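Atp-dependent DNA ligase (Psychromonas sp., PDB 4D05) probably seals nicks in DNA through an enzyme-adenylate intermediate, as an ATP-dependent DNA ligase of minimal size. Local coordinates at residues A[31-36]-A[61-66]. Sequence-based numbering, arbitrary orientation. Where two conformers were deposited one is given.
Sequences RAYWNG and AMDGEL. With AMP (adenosine monophosphate), chain H; SO4 (sulfate ion), chain G.
Ala61 meets Trp34 just ahead of an antiparallel strand pair: Ala61 CA approaches Trp34 O in a CA-H...O contact of 3.2 Å, while the Ala61 amide donates to a sulfate ion, probably from the crystallisation liquor. Met62, a selenomethionine, forms a hydrogen-bonded pair with Trp34, Trp34 N reaching Met62 O at 2.8 Å and Met62 N returning to Trp34 O. With chi3 at -78° the selenomethionine chain bends back, and its methyl CE comes over one face of the indole, 3.3 Å from Trp34 CD1; SE lies oblique to the ring in a Met-aromatic contact. Asp63 projects from the same face as Arg31 and Tyr33. One of its two conformers turns OD2 to the edge of the Arg31 guanidinium, a salt bridge too short for its geometry to be trusted, and OD1 to the edge of the Tyr33 ring. Gly64 exchanges two backbone hydrogen bonds with Ala32. Glu65 and Arg31, a non-hydrogen-bonded pair, both line the AMP pocket: Glu65 CG packs on AMP C8 at 3.6 Å, OE2 lies 3.8 Å from Arg31 CB, OE1 takes a weak hydrogen bond from Gly29 N, and Arg31 NH1 is 3.1 Å from AMP O2'. Shortening Glu65 to an alanine is likely to open a gap beside AMP C8 and Arg31 CB and leave Gly29 N without this acceptor. Leu66 CG rests against Ala32 CB at 3.9 Å, on the face that also carries Trp34. Within the nucleotide-binding domain, strand 30-34 lies between strands 39-40 and 62-67, and strand 94-99 flanks 62-67 on its other side, supplying Phe95 against Ala32 and Trp34 and Phe98 against Arg31 and Asp63.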
loop_
_atom_site.group_PDB
_atom_site.type_symbol
_atom_site.label_atom_id
_atom_site.label_comp_id
_atom_site.label_asym_id
_atom_site.label_seq_id
_atom_site.Cartn_x
_atom_site.Cartn_y
_atom_site.Cartn_z
ATOM N N ARG A 31 1.108 4.089 -9.853
ATOM C CA ARG A 31 -0.203 3.773 -10.376
ATOM C C ARG A 31 -0.429 4.453 -11.715
ATOM O O ARG A 31 -0.044 5.601 -11.903
ATOM C CB ARG A 31 -1.282 4.225 -9.410
ATOM C CG ARG A 31 -2.638 3.672 -9.790
ATOM C CD ARG A 31 -3.705 3.962 -8.771
ATOM N NE ARG A 31 -4.976 3.436 -9.220
ATOM C CZ ARG A 31 -5.918 2.953 -8.426
ATOM N NH1 ARG A 31 -5.769 2.952 -7.133
ATOM N NH2 ARG A 31 -7.019 2.493 -8.952
ATOM N N ALA A 32 -1.067 3.748 -12.642
ATOM C CA ALA A 32 -1.413 4.319 -13.941
ATOM C C ALA A 32 -2.807 3.846 -14.339
ATOM O O ALA A 32 -3.168 2.692 -14.127
ATOM C CB ALA A 32 -0.395 3.928 -15.003
ATOM N N TYR A 33 -3.568 4.759 -14.931
ATOM C CA TYR A 33 -4.863 4.476 -15.491
ATOM C C TYR A 33 -4.731 4.548 -17.003
ATOM O O TYR A 33 -4.322 5.569 -17.568
ATOM C CB TYR A 33 -5.854 5.521 -14.999
ATOM C CG TYR A 33 -7.212 5.470 -15.637
ATOM C CD1 TYR A 33 -8.142 4.579 -15.222
ATOM C CD2 TYR A 33 -7.575 6.361 -16.620
ATOM C CE1 TYR A 33 -9.428 4.552 -15.793
ATOM C CE2 TYR A 33 -8.830 6.345 -17.189
ATOM C CZ TYR A 33 -9.739 5.421 -16.788
ATOM O OH TYR A 33 -10.999 5.372 -17.339
ATOM N N TRP A 34 -5.055 3.436 -17.645
ATOM C CA TRP A 34 -5.112 3.367 -19.108
ATOM C C TRP A 34 -6.509 3.651 -19.562
ATOM O O TRP A 34 -7.451 2.935 -19.234
ATOM C CB TRP A 34 -4.676 1.989 -19.577
ATOM C CG TRP A 34 -4.883 1.684 -21.026
ATOM C CD1 TRP A 34 -5.861 0.905 -21.546
ATOM C CD2 TRP A 34 -4.085 2.120 -22.137
ATOM N NE1 TRP A 34 -5.732 0.815 -22.908
ATOM C CE2 TRP A 34 -4.646 1.549 -23.301
ATOM C CE3 TRP A 34 -2.954 2.918 -22.263
ATOM C CZ2 TRP A 34 -4.119 1.769 -24.563
ATOM C CZ3 TRP A 34 -2.430 3.127 -23.510
ATOM C CH2 TRP A 34 -3.011 2.559 -24.647
ATOM N N ASN A 35 -6.660 4.736 -20.331
ATOM C CA ASN A 35 -7.983 5.152 -20.705
ATOM C C ASN A 35 -8.421 4.615 -22.060
ATOM O O ASN A 35 -9.470 5.019 -22.558
ATOM C CB ASN A 35 -8.122 6.678 -20.658
ATOM C CG ASN A 35 -7.321 7.392 -21.732
ATOM O OD1 ASN A 35 -6.650 6.778 -22.511
ATOM N ND2 ASN A 35 -7.423 8.717 -21.765
ATOM N N GLY A 36 -7.603 3.746 -22.653
ATOM C CA GLY A 36 -7.839 3.222 -23.981
ATOM C C GLY A 36 -6.857 3.712 -25.025
ATOM O O GLY A 36 -6.724 3.108 -26.077
ATOM N N ALA A 61 -10.425 0.106 -20.890
ATOM C CA ALA A 61 -9.743 0.840 -19.824
ATOM C C ALA A 61 -9.217 -0.113 -18.764
ATOM O O ALA A 61 -9.868 -1.097 -18.418
ATOM C CB ALA A 61 -10.672 1.842 -19.204
HETATM N N MSE A 62 -8.026 0.189 -18.264
HETATM C CA MSE A 62 -7.362 -0.665 -17.291
HETATM C C MSE A 62 -6.692 0.145 -16.171
HETATM O O MSE A 62 -6.152 1.215 -16.413
HETATM C CB MSE A 62 -6.265 -1.543 -17.982
HETATM C CG MSE A 62 -6.839 -2.453 -19.131
HETATM SE SE MSE A 62 -5.457 -3.558 -19.930
HETATM C CE MSE A 62 -4.645 -2.162 -21.026
ATOM N N ASP A 63 -6.720 -0.400 -14.957
ATOM C CA ASP A 63 -6.030 0.158 -13.797
ATOM C C ASP A 63 -4.884 -0.764 -13.432
ATOM O O ASP A 63 -5.089 -1.940 -13.335
ATOM C CB ASP A 63 -6.979 0.190 -12.623
ATOM C CG ASP A 63 -7.316 1.555 -12.190
ATOM O OD1 ASP A 63 -7.929 2.299 -12.971
ATOM O OD2 ASP A 63 -7.005 1.884 -11.032
ATOM N N GLY A 64 -3.679 -0.227 -13.231
ATOM C CA GLY A 64 -2.540 -1.056 -12.900
ATOM C C GLY A 64 -1.414 -0.279 -12.264
ATOM O O GLY A 64 -1.535 0.924 -11.973
ATOM N N GLU A 65 -0.336 -1.003 -12.026
ATOM C CA GLU A 65 0.873 -0.407 -11.443
ATOM C C GLU A 65 2.001 -0.516 -12.474
ATOM O O GLU A 65 2.260 -1.620 -12.975
ATOM C CB GLU A 65 1.325 -1.205 -10.214
ATOM C CG GLU A 65 0.563 -0.943 -8.959
ATOM C CD GLU A 65 0.759 0.424 -8.319
ATOM O OE1 GLU A 65 1.907 0.923 -8.130
ATOM O OE2 GLU A 65 -0.257 0.940 -7.853
ATOM N N LEU A 66 2.668 0.592 -12.787
ATOM C CA LEU A 66 3.920 0.514 -13.535
ATOM C C LEU A 66 4.947 0.007 -12.525
ATOM O O LEU A 66 5.140 0.616 -11.457
ATOM C CB LEU A 66 4.304 1.876 -14.094
ATOM C CG LEU A 66 3.279 2.487 -15.054
ATOM C CD1 LEU A 66 3.629 3.919 -15.388
ATOM C CD2 LEU A 66 3.186 1.673 -16.335
HETATM P P AMP H . -0.055 1.280 -0.410
HETATM O O1P AMP H . -0.652 1.768 0.879
HETATM O O2P AMP H . 1.141 1.913 -1.098
HETATM O "O5'" AMP H . -1.263 1.086 -1.420
HETATM C "C5'" AMP H . -0.901 0.488 -2.643
HETATM C "C4'" AMP H . -1.544 1.304 -3.722
HETATM O "O4'" AMP H . -1.285 0.755 -4.997
HETATM C "C3'" AMP H . -3.015 1.271 -3.482
HETATM O "O3'" AMP H . -3.437 2.630 -3.683
HETATM C "C2'" AMP H . -3.547 0.354 -4.545
HETATM O "O2'" AMP H . -4.742 1.057 -4.894
HETATM C "C1'" AMP H . -2.422 0.174 -5.607
HETATM N N9 AMP H . -2.033 -1.269 -5.762
HETATM C C8 AMP H . -0.809 -1.867 -5.734
HETATM N N7 AMP H . -0.878 -3.215 -5.873
HETATM C C5 AMP H . -2.193 -3.474 -6.052
HETATM C C6 AMP H . -2.994 -4.692 -6.207
HETATM N N6 AMP H . -2.384 -5.885 -6.261
HETATM N N1 AMP H . -4.314 -4.525 -6.342
HETATM C C2 AMP H . -4.933 -3.340 -6.239
HETATM N N3 AMP H . -4.288 -2.198 -6.081
HETATM C C4 AMP H . -2.937 -2.212 -5.977
HETATM S S SO4 G . -14.493 -1.057 -21.090
HETATM O O1 SO4 G . -14.405 -2.034 -22.204
HETATM O O2 SO4 G . -15.791 -0.364 -21.275
HETATM O O3 SO4 G . -14.522 -1.812 -19.763
HETATM O O4 SO4 G . -13.371 -0.046 -21.176
#